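PDB 1TXD: Rho guanine nucleotide exchange factor 12 from Homo sapiens, which acts as a guanine nucleotide exchange factor for the small GTPase RhoA, here represented by its DH and PH domains. Local coordinates for residues F124-I135 against L163-M171; D226-S234 against L287-L296. The protein carries 1 engineered substitution. One frame throughout, in Å; residues are numbered along the deposited sequence.

In the fold
Contact 1 lies inside the helical DH domain, nearer the middle of the chain, whereas contact 2 lies at the edge of the PH domain, where the last DH helix arrives; their centres are about 25 Å apart. They share no helix or strand, but helix 169-186, which begins in contact 1, is followed along the chain by helix 191-230, which ends in contact 2. The chemistry changes with place. The helices of 124-135 and 163-171 meet through mostly apolar, partly buried groups, bridged by a water but by no direct hydrogen bond. Segments 226-234 and 287-296 instead join by backbone hydrogen bonds, with charged side chains toward the surface and leucines inward.

Contact 1 (F124-I135 against L163-M171); sequences FCSNQPFALEMI and LKDIIPTQM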
loop_
_atom_site.group_PDB
_atom_site.type_symbol
_atom_site.label_atom_id
_atom_site.label_comp_id
_atom_site.label_asym_id
_atom_site.label_seq_id
_atom_site.Cartn_x
_atom_site.Cartn_y
_atom_site.Cartn_z
ATOM N N PHE A 124 -1.139 -9.089 1.439
ATOM C CA PHE A 124 0.004 -8.986 0.527
ATOM C C PHE A 124 0.340 -7.540 0.162
ATOM O O PHE A 124 1.440 -7.079 0.398
ATOM C CB PHE A 124 -0.137 -9.808 -0.724
ATOM C CG PHE A 124 1.132 -9.900 -1.498
ATOM C CD1 PHE A 124 2.132 -10.710 -1.082
ATOM C CD2 PHE A 124 1.299 -9.227 -2.678
ATOM C CE1 PHE A 124 3.314 -10.809 -1.780
ATOM C CE2 PHE A 124 2.483 -9.341 -3.377
ATOM C CZ PHE A 124 3.466 -10.136 -2.937
ATOM N N CYS A 125 -0.603 -6.804 -0.362
ATOM C CA CYS A 125 -0.290 -5.531 -0.937
ATOM C C CYS A 125 0.053 -4.420 0.083
ATOM O O CYS A 125 0.809 -3.520 -0.222
ATOM C CB CYS A 125 -1.460 -5.038 -1.829
ATOM S SG CYS A 125 -1.911 -6.095 -3.235
ATOM N N SER A 126 -0.558 -4.461 1.255
ATOM C CA SER A 126 -0.355 -3.431 2.294
ATOM C C SER A 126 1.006 -3.651 2.936
ATOM O O SER A 126 1.598 -2.749 3.414
ATOM C CB SER A 126 -1.468 -3.474 3.366
ATOM O OG SER A 126 -1.397 -4.681 4.125
ATOM N N ASN A 127 1.494 -4.878 2.865
ATOM C CA ASN A 127 2.824 -5.212 3.290
ATOM C C ASN A 127 3.997 -4.813 2.402
ATOM O O ASN A 127 5.180 -4.871 2.861
ATOM C CB ASN A 127 2.988 -6.731 3.446
ATOM C CG ASN A 127 4.201 -7.072 4.293
ATOM O OD1 ASN A 127 4.401 -6.451 5.284
ATOM N ND2 ASN A 127 5.051 -7.968 3.840
ATOM N N GLN A 128 3.675 -4.439 1.169
ATOM C CA GLN A 128 4.643 -4.125 0.169
ATOM C C GLN A 128 5.721 -3.140 0.611
ATOM O O GLN A 128 6.867 -3.425 0.345
ATOM C CB GLN A 128 3.971 -3.635 -1.126
ATOM C CG GLN A 128 5.001 -3.142 -2.165
ATOM C CD GLN A 128 4.355 -2.856 -3.492
ATOM O OE1 GLN A 128 3.664 -3.701 -4.037
ATOM N NE2 GLN A 128 4.533 -1.654 -3.986
ATOM N N PRO A 129 5.402 -2.005 1.230
ATOM C CA PRO A 129 6.443 -1.064 1.631
ATOM C C PRO A 129 7.335 -1.701 2.723
ATOM O O PRO A 129 8.557 -1.460 2.771
ATOM C CB PRO A 129 5.677 0.151 2.197
ATOM C CG PRO A 129 4.220 -0.039 1.930
ATOM C CD PRO A 129 4.057 -1.534 1.570
ATOM N N PHE A 130 6.736 -2.482 3.615
ATOM C CA PHE A 130 7.552 -3.165 4.598
ATOM C C PHE A 130 8.448 -4.150 3.843
ATOM O O PHE A 130 9.603 -4.324 4.217
ATOM C CB PHE A 130 6.740 -3.908 5.719
ATOM C CG PHE A 130 5.833 -2.995 6.500
ATOM C CD1 PHE A 130 6.309 -2.259 7.574
ATOM C CD2 PHE A 130 4.492 -2.877 6.159
ATOM C CE1 PHE A 130 5.494 -1.393 8.263
ATOM C CE2 PHE A 130 3.661 -2.008 6.879
ATOM C CZ PHE A 130 4.152 -1.286 7.931
ATOM N N ALA A 131 7.937 -4.804 2.813
ATOM C CA ALA A 131 8.683 -5.985 2.259
ATOM C C ALA A 131 9.844 -5.422 1.415
ATOM O O ALA A 131 10.950 -5.903 1.475
ATOM C CB ALA A 131 7.800 -6.883 1.473
ATOM N N LEU A 132 9.636 -4.257 0.807
ATOM C CA LEU A 132 10.634 -3.704 -0.104
ATOM C C LEU A 132 11.767 -3.137 0.735
ATOM O O LEU A 132 12.881 -3.034 0.286
ATOM C CB LEU A 132 10.032 -2.582 -0.979
ATOM C CG LEU A 132 9.058 -2.989 -2.096
ATOM C CD1 LEU A 132 8.901 -1.927 -3.075
ATOM C CD2 LEU A 132 9.423 -4.280 -2.841
ATOM N N GLU A 133 11.459 -2.702 1.946
ATOM C CA GLU A 133 12.461 -2.087 2.784
ATOM C C GLU A 133 13.254 -3.159 3.461
ATOM O O GLU A 133 14.433 -2.974 3.682
ATOM C CB GLU A 133 11.837 -1.069 3.768
ATOM C CG GLU A 133 12.703 -0.838 5.008
ATOM C CD GLU A 133 13.884 0.045 4.743
ATOM O OE1 GLU A 133 13.717 1.014 3.914
ATOM O OE2 GLU A 133 14.951 -0.202 5.403
ATOM N N MET A 134 12.636 -4.293 3.737
ATOM C CA MET A 134 13.339 -5.409 4.329
ATOM C C MET A 134 14.305 -6.036 3.317
ATOM O O MET A 134 15.359 -6.438 3.665
ATOM C CB MET A 134 12.354 -6.463 4.812
ATOM C CG MET A 134 12.933 -7.601 5.470
ATOM S SD MET A 134 14.113 -7.194 6.768
ATOM C CE MET A 134 13.044 -7.302 8.303
ATOM N N ILE A 135 13.888 -6.183 2.070
ATOM C CA ILE A 135 14.770 -6.591 0.992
ATOM C C ILE A 135 16.007 -5.695 0.927
ATOM O O ILE A 135 17.076 -6.237 0.956
ATOM C CB ILE A 135 14.016 -6.635 -0.369
ATOM C CG1 ILE A 135 12.915 -7.699 -0.371
ATOM C CG2 ILE A 135 14.963 -6.777 -1.561
ATOM C CD1 ILE A 135 11.856 -7.349 -1.449
ATOM N N LEU A 163 13.345 -8.159 -7.934
ATOM C CA LEU A 163 12.390 -8.551 -6.901
ATOM C C LEU A 163 11.480 -7.388 -6.585
ATOM O O LEU A 163 10.270 -7.504 -6.643
ATOM C CB LEU A 163 13.132 -9.037 -5.641
ATOM C CG LEU A 163 12.273 -9.760 -4.556
ATOM C CD1 LEU A 163 11.461 -10.904 -5.174
ATOM C CD2 LEU A 163 13.065 -10.325 -3.379
ATOM N N LYS A 164 12.055 -6.251 -6.269
ATOM C CA LYS A 164 11.268 -5.081 -5.944
ATOM C C LYS A 164 10.259 -4.722 -7.038
ATOM O O LYS A 164 9.256 -4.142 -6.741
ATOM C CB LYS A 164 12.130 -3.886 -5.597
ATOM C CG LYS A 164 12.771 -3.115 -6.764
ATOM C CD LYS A 164 13.750 -2.053 -6.285
ATOM C CE LYS A 164 14.746 -1.677 -7.361
ATOM N NZ LYS A 164 13.988 -1.071 -8.524
ATOM N N ASP A 165 10.560 -5.046 -8.293
ATOM C CA ASP A 165 9.664 -4.746 -9.405
ATOM C C ASP A 165 8.650 -5.842 -9.697
ATOM O O ASP A 165 7.710 -5.600 -10.380
ATOM C CB ASP A 165 10.487 -4.479 -10.683
ATOM C CG ASP A 165 11.438 -3.346 -10.526
ATOM O OD1 ASP A 165 12.632 -3.540 -10.907
ATOM O OD2 ASP A 165 11.071 -2.241 -10.047
ATOM N N ILE A 166 8.854 -7.062 -9.209
ATOM C CA ILE A 166 7.886 -8.123 -9.463
ATOM C C ILE A 166 6.788 -8.122 -8.402
ATOM O O ILE A 166 5.620 -8.393 -8.644
ATOM C CB ILE A 166 8.654 -9.476 -9.509
ATOM C CG1 ILE A 166 9.771 -9.424 -10.550
ATOM C CG2 ILE A 166 7.655 -10.603 -9.756
ATOM C CD1 ILE A 166 10.514 -10.746 -10.719
ATOM N N ILE A 167 7.155 -7.827 -7.181
ATOM C CA ILE A 167 6.209 -7.890 -6.108
ATOM C C ILE A 167 4.966 -7.054 -6.289
ATOM O O ILE A 167 3.870 -7.517 -6.043
ATOM C CB ILE A 167 6.993 -7.581 -4.836
ATOM C CG1 ILE A 167 7.548 -8.887 -4.278
ATOM C CG2 ILE A 167 6.186 -6.876 -3.729
ATOM C CD1 ILE A 167 8.699 -8.546 -3.424
ATOM N N PRO A 168 5.139 -5.843 -6.809
ATOM C CA PRO A 168 4.002 -4.961 -7.090
ATOM C C PRO A 168 2.995 -5.457 -8.197
ATOM O O PRO A 168 2.093 -4.655 -8.602
ATOM C CB PRO A 168 4.648 -3.638 -7.526
ATOM C CG PRO A 168 6.089 -3.618 -7.018
ATOM C CD PRO A 168 6.459 -5.257 -7.084
ATOM N N THR A 169 3.179 -6.691 -8.698
ATOM C CA THR A 169 2.297 -7.227 -9.717
ATOM C C THR A 169 0.932 -7.562 -9.128
ATOM O O THR A 169 -0.074 -7.373 -9.868
ATOM C CB THR A 169 2.856 -8.433 -10.460
ATOM O OG1 THR A 169 3.297 -9.437 -9.525
ATOM C CG2 THR A 169 4.101 -8.030 -11.248
ATOM N N GLN A 170 0.858 -7.978 -7.841
ATOM C CA GLN A 170 -0.444 -8.221 -7.222
ATOM C C GLN A 170 -1.338 -6.956 -7.188
ATOM O O GLN A 170 -2.498 -6.993 -7.631
ATOM C CB GLN A 170 -0.306 -8.711 -5.810
ATOM C CG GLN A 170 -1.617 -9.161 -5.231
ATOM C CD GLN A 170 -2.268 -10.384 -6.005
ATOM O OE1 GLN A 170 -1.595 -11.129 -6.767
ATOM N NE2 GLN A 170 -3.565 -10.569 -5.792
ATOM N N MET A 171 -0.822 -5.841 -6.686
ATOM C CA MET A 171 -1.621 -4.605 -6.653
ATOM C C MET A 171 -2.057 -4.258 -8.059
ATOM O O MET A 171 -3.212 -3.882 -8.252
ATOM C CB MET A 171 -0.829 -3.463 -5.993
ATOM C CG MET A 171 -1.502 -2.060 -5.941
ATOM S SD MET A 171 -2.755 -1.924 -4.615
ATOM C CE MET A 171 -4.192 -1.954 -5.561
HETATM O O HOH W 1 1.611 -5.786 -5.008
#
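I135 and I167 meet tip to tip, I135 CD1 3.9 Å from I167 CD1, within the helical bundle of the DH domain, which carries exchange activity in Dbl-family RhoGEFs. Here the junction of helices 112-126 and 128-141 packs beside that of helices 163-166 and 169-186. I135 CD1 also rests 3.7 Å from L163 CD2, so branched, wholly apolar chains fill this buried end. L132 sets CD2 3.7 Å from K164 CA and crosses the lysine side chain at about a right angle; a lysine suits this exposed margin, since its aliphatic base offers contact while its amino end leads away.

At the other end, F124 turns its ring edge to a backbone oxygen, with CE2 3.5 Å from I167 O and near the ring plane, where the slightly positive C-H edge suits a carbonyl. With CG anti to the backbone N (chi1 -169°), the ring is carried toward 163-171. Its CD2 side meets Q170 CB, the ring and the Q170 amide standing 89° apart, and that amide is held by H39 and H79. C125, small enough to lie close, lays SG against Q170 CG and the backbone N of M171.

Q128 extends across P168, OE1 lying 3.3 Å from P168 CA. A water bridges the segments: it accepts from M171 N at 3.0 Å, stands 3.1 Å from Q128 OE1, and also reaches I167 O. The turn from I166 to T169 is closed by T169 N and T169 OG1, both donating to I166 O, the hydroxyl bond 2.7 Å long and almost in line with the carbonyl (167°).

Contact 2 (D226-S234 against L287-L296); sequences DYQRRLDTS and LQKQDDRLVL
D232 and L294 are joined by the shortest of the backbone hydrogen bonds here, D232 N to L294 O at 2.8 Å. Beside it, L294 N donates to R230 O at 3.0 Å and L296 N to D232 O at 3.2 Å. R230 adds a weak, bent bond (122°), NH1 to D292 O at 3.2 Å, while NE is paired with D226 OD2 by charge alone, the oxygen lying well out of the guanidinium plane. The three backbone bonds make 231-232 a short parallel strand beside 293-295, so the chain leaving DH helix 191-230 joins the PH-domain sheet, next to the Q290-R293 type II' turn. L294 CG lies off-centre over one face of the R230 guanidinium. With an alanine at R230 the guanidinium is gone, which is likely to uncover L294 and leave D292 O without this donor and D226 with R229 as its charged mate. Leucine suits the inward face, where L287 and L294 are buried and the partly exposed L231 packs CD1 3.7 Å from L287 CD2. On the other face D232 OD2 lies 3.5 Å from R293 CD, carboxylate and guanidinium nearly perpendicular; too far from NH1 for a salt bridge, it still suits this more exposed side by opposite charge.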
loop_
_atom_site.group_PDB
_atom_site.type_symbol
_atom_site.label_atom_id
_atom_site.label_comp_id
_atom_site.label_asym_id
_atom_site.label_seq_id
_atom_site.Cartn_x
_atom_site.Cartn_y
_atom_site.Cartn_z
ATOM N N ASP A 226 10.321 3.762 9.842
ATOM C CA ASP A 226 11.555 4.327 9.300
ATOM C C ASP A 226 12.000 5.515 10.142
ATOM O O ASP A 226 13.165 5.619 10.504
ATOM C CB ASP A 226 11.327 4.812 7.851
ATOM C CG ASP A 226 12.637 5.144 7.141
ATOM O OD1 ASP A 226 13.490 4.223 6.988
ATOM O OD2 ASP A 226 12.884 6.300 6.723
ATOM N N TYR A 227 11.070 6.426 10.440
ATOM C CA TYR A 227 11.424 7.568 11.271
ATOM C C TYR A 227 11.862 7.051 12.637
ATOM O O TYR A 227 12.908 7.444 13.137
ATOM C CB TYR A 227 10.247 8.519 11.377
ATOM C CG TYR A 227 9.870 9.190 10.083
ATOM C CD1 TYR A 227 10.721 9.210 8.971
ATOM C CD2 TYR A 227 8.682 9.848 9.985
ATOM C CE1 TYR A 227 10.341 9.840 7.773
ATOM C CE2 TYR A 227 8.305 10.492 8.823
ATOM C CZ TYR A 227 9.133 10.496 7.721
ATOM O OH TYR A 227 8.692 11.173 6.586
ATOM N N GLN A 228 11.109 6.112 13.207
ATOM C CA GLN A 228 11.443 5.554 14.528
ATOM C C GLN A 228 12.810 4.909 14.559
ATOM O O GLN A 228 13.449 4.841 15.620
ATOM C CB GLN A 228 10.396 4.523 14.996
ATOM C CG GLN A 228 10.654 3.896 16.418
ATOM C CD GLN A 228 10.649 4.937 17.564
ATOM O OE1 GLN A 228 10.454 6.130 17.337
ATOM N NE2 GLN A 228 10.873 4.473 18.785
ATOM N N ARG A 229 13.264 4.433 13.407
ATOM C CA ARG A 229 14.579 3.779 13.318
ATOM C C ARG A 229 15.679 4.838 13.324
ATOM O O ARG A 229 16.652 4.722 14.048
ATOM C CB ARG A 229 14.659 2.918 12.050
ATOM C CG ARG A 229 15.783 1.900 12.017
ATOM C CD ARG A 229 15.892 1.146 10.675
ATOM N NE ARG A 229 15.699 2.036 9.528
ATOM C CZ ARG A 229 16.595 2.922 9.077
ATOM N NH1 ARG A 229 17.793 3.046 9.645
ATOM N NH2 ARG A 229 16.291 3.695 8.037
ATOM N N ARG A 230 15.484 5.893 12.537
ATOM C CA ARG A 230 16.464 6.981 12.397
ATOM C C ARG A 230 16.535 7.935 13.622
ATOM O O ARG A 230 17.459 8.741 13.745
ATOM C CB ARG A 230 16.169 7.760 11.099
ATOM C CG ARG A 230 16.232 6.862 9.836
ATOM C CD ARG A 230 16.273 7.617 8.513
ATOM N NE ARG A 230 15.083 8.456 8.325
ATOM C CZ ARG A 230 15.054 9.633 7.693
ATOM N NH1 ARG A 230 16.155 10.161 7.170
ATOM N NH2 ARG A 230 13.908 10.298 7.585
ATOM N N LEU A 231 15.557 7.812 14.521
ATOM C CA LEU A 231 15.462 8.614 15.744
ATOM C C LEU A 231 16.713 8.470 16.617
ATOM O O LEU A 231 17.115 7.360 16.966
ATOM C CB LEU A 231 14.199 8.201 16.532
ATOM C CG LEU A 231 13.674 9.057 17.696
ATOM C CD1 LEU A 231 12.879 10.265 17.177
ATOM C CD2 LEU A 231 12.824 8.217 18.676
ATOM N N ASP A 232 17.306 9.611 16.971
ATOM C CA ASP A 232 18.579 9.678 17.701
ATOM C C ASP A 232 18.401 10.398 19.047
ATOM O O ASP A 232 18.397 11.631 19.107
ATOM C CB ASP A 232 19.642 10.397 16.845
ATOM C CG ASP A 232 20.989 10.540 17.554
ATOM O OD1 ASP A 232 21.200 9.896 18.603
ATOM O OD2 ASP A 232 21.906 11.269 17.117
ATOM N N THR A 233 18.259 9.613 20.115
ATOM C CA THR A 233 18.235 10.134 21.482
ATOM C C THR A 233 19.620 9.970 22.131
ATOM O O THR A 233 19.806 9.135 23.020
ATOM C CB THR A 233 17.143 9.416 22.333
ATOM O OG1 THR A 233 17.348 7.998 22.322
ATOM C CG2 THR A 233 15.777 9.582 21.728
ATOM N N SER A 234 20.585 10.771 21.675
ATOM C CA SER A 234 21.968 10.682 22.158
ATOM C C SER A 234 22.205 11.602 23.358
ATOM O O SER A 234 23.008 11.286 24.236
ATOM C CB SER A 234 22.965 11.015 21.037
ATOM O OG SER A 234 23.367 9.844 20.349
ATOM N N LEU A 287 12.117 17.503 15.423
ATOM C CA LEU A 287 13.323 16.764 15.054
ATOM C C LEU A 287 14.223 17.603 14.150
ATOM O O LEU A 287 13.759 18.566 13.542
ATOM C CB LEU A 287 12.946 15.459 14.346
ATOM C CG LEU A 287 11.939 14.540 15.044
ATOM C CD1 LEU A 287 11.359 13.542 14.062
ATOM C CD2 LEU A 287 12.571 13.807 16.216
ATOM N N GLN A 288 15.503 17.226 14.070
ATOM C CA GLN A 288 16.510 17.936 13.267
ATOM C C GLN A 288 17.170 17.006 12.245
ATOM O O GLN A 288 17.705 15.958 12.619
ATOM C CB GLN A 288 17.593 18.530 14.186
ATOM C CG GLN A 288 17.687 20.063 14.174
ATOM C CD GLN A 288 18.979 20.586 14.806
ATOM O OE1 GLN A 288 19.297 20.248 15.948
ATOM N NE2 GLN A 288 19.717 21.409 14.067
ATOM N N LYS A 289 17.149 17.403 10.968
ATOM C CA LYS A 289 17.760 16.606 9.880
ATOM C C LYS A 289 19.291 16.742 9.852
ATOM O O LYS A 289 19.828 17.633 9.189
ATOM C CB LYS A 289 17.174 16.999 8.499
ATOM C CG LYS A 289 15.956 16.171 8.057
ATOM C CD LYS A 289 15.513 16.467 6.611
ATOM C CE LYS A 289 14.255 15.655 6.244
ATOM N NZ LYS A 289 14.301 15.030 4.890
ATOM N N GLN A 290 19.981 15.847 10.561
ATOM C CA GLN A 290 21.447 15.837 10.611
ATOM C C GLN A 290 22.001 14.608 9.890
ATOM O O GLN A 290 22.173 13.547 10.500
ATOM C CB GLN A 290 21.927 15.849 12.065
ATOM C CG GLN A 290 21.778 17.211 12.760
ATOM C CD GLN A 290 23.111 17.881 13.081
ATOM O OE1 GLN A 290 24.124 17.618 12.430
ATOM N NE2 GLN A 290 23.105 18.750 14.084
ATOM N N ASP A 291 22.303 14.769 8.600
ATOM C CA ASP A 291 22.637 13.651 7.708
ATOM C C ASP A 291 21.491 12.623 7.722
ATOM O O ASP A 291 20.351 12.975 7.391
ATOM C CB ASP A 291 23.997 13.016 8.061
ATOM C CG ASP A 291 25.176 13.937 7.782
ATOM O OD1 ASP A 291 25.090 14.792 6.875
ATOM O OD2 ASP A 291 26.246 13.859 8.416
ATOM N N ASP A 292 21.776 11.379 8.120
ATOM C CA ASP A 292 20.767 10.312 8.137
ATOM C C ASP A 292 19.796 10.421 9.322
ATOM O O ASP A 292 18.622 10.079 9.198
ATOM C CB ASP A 292 21.441 8.929 8.166
ATOM C CG ASP A 292 22.090 8.557 6.840
ATOM O OD1 ASP A 292 21.724 9.144 5.799
ATOM O OD2 ASP A 292 22.976 7.678 6.743
ATOM N N ARG A 293 20.290 10.900 10.459
ATOM C CA ARG A 293 19.561 10.804 11.721
ATOM C C ARG A 293 18.421 11.815 11.836
ATOM O O ARG A 293 18.286 12.733 11.026
ATOM C CB ARG A 293 20.519 10.984 12.910
ATOM C CG ARG A 293 21.735 10.063 12.925
ATOM C CD ARG A 293 22.868 10.566 13.823
ATOM N NE ARG A 293 24.156 9.953 13.496
ATOM C CZ ARG A 293 25.330 10.343 13.989
ATOM N NH1 ARG A 293 25.416 11.361 14.848
ATOM N NH2 ARG A 293 26.433 9.714 13.625
ATOM N N LEU A 294 17.605 11.611 12.863
ATOM C CA LEU A 294 16.537 12.525 13.238
ATOM C C LEU A 294 16.637 12.716 14.744
ATOM O O LEU A 294 16.279 11.818 15.509
ATOM C CB LEU A 294 15.161 11.943 12.894
ATOM C CG LEU A 294 14.797 11.790 11.418
ATOM C CD1 LEU A 294 13.411 11.152 11.310
ATOM C CD2 LEU A 294 14.862 13.122 10.664
ATOM N N VAL A 295 17.101 13.892 15.167
ATOM C CA VAL A 295 17.549 14.084 16.546
ATOM C C VAL A 295 16.442 14.601 17.463
ATOM O O VAL A 295 15.722 15.533 17.122
ATOM C CB VAL A 295 18.767 15.023 16.631
ATOM C CG1 VAL A 295 19.596 14.688 17.864
ATOM C CG2 VAL A 295 19.630 14.930 15.371
ATOM N N LEU A 296 16.310 13.954 18.618
ATOM C CA LEU A 296 15.434 14.394 19.690
ATOM C C LEU A 296 16.295 15.039 20.790
ATOM O O LEU A 296 16.940 14.331 21.572
ATOM C CB LEU A 296 14.650 13.206 20.248
ATOM C CG LEU A 296 13.403 13.543 21.075
ATOM C CD1 LEU A 296 12.278 14.074 20.193
ATOM C CD2 LEU A 296 12.933 12.331 21.882
#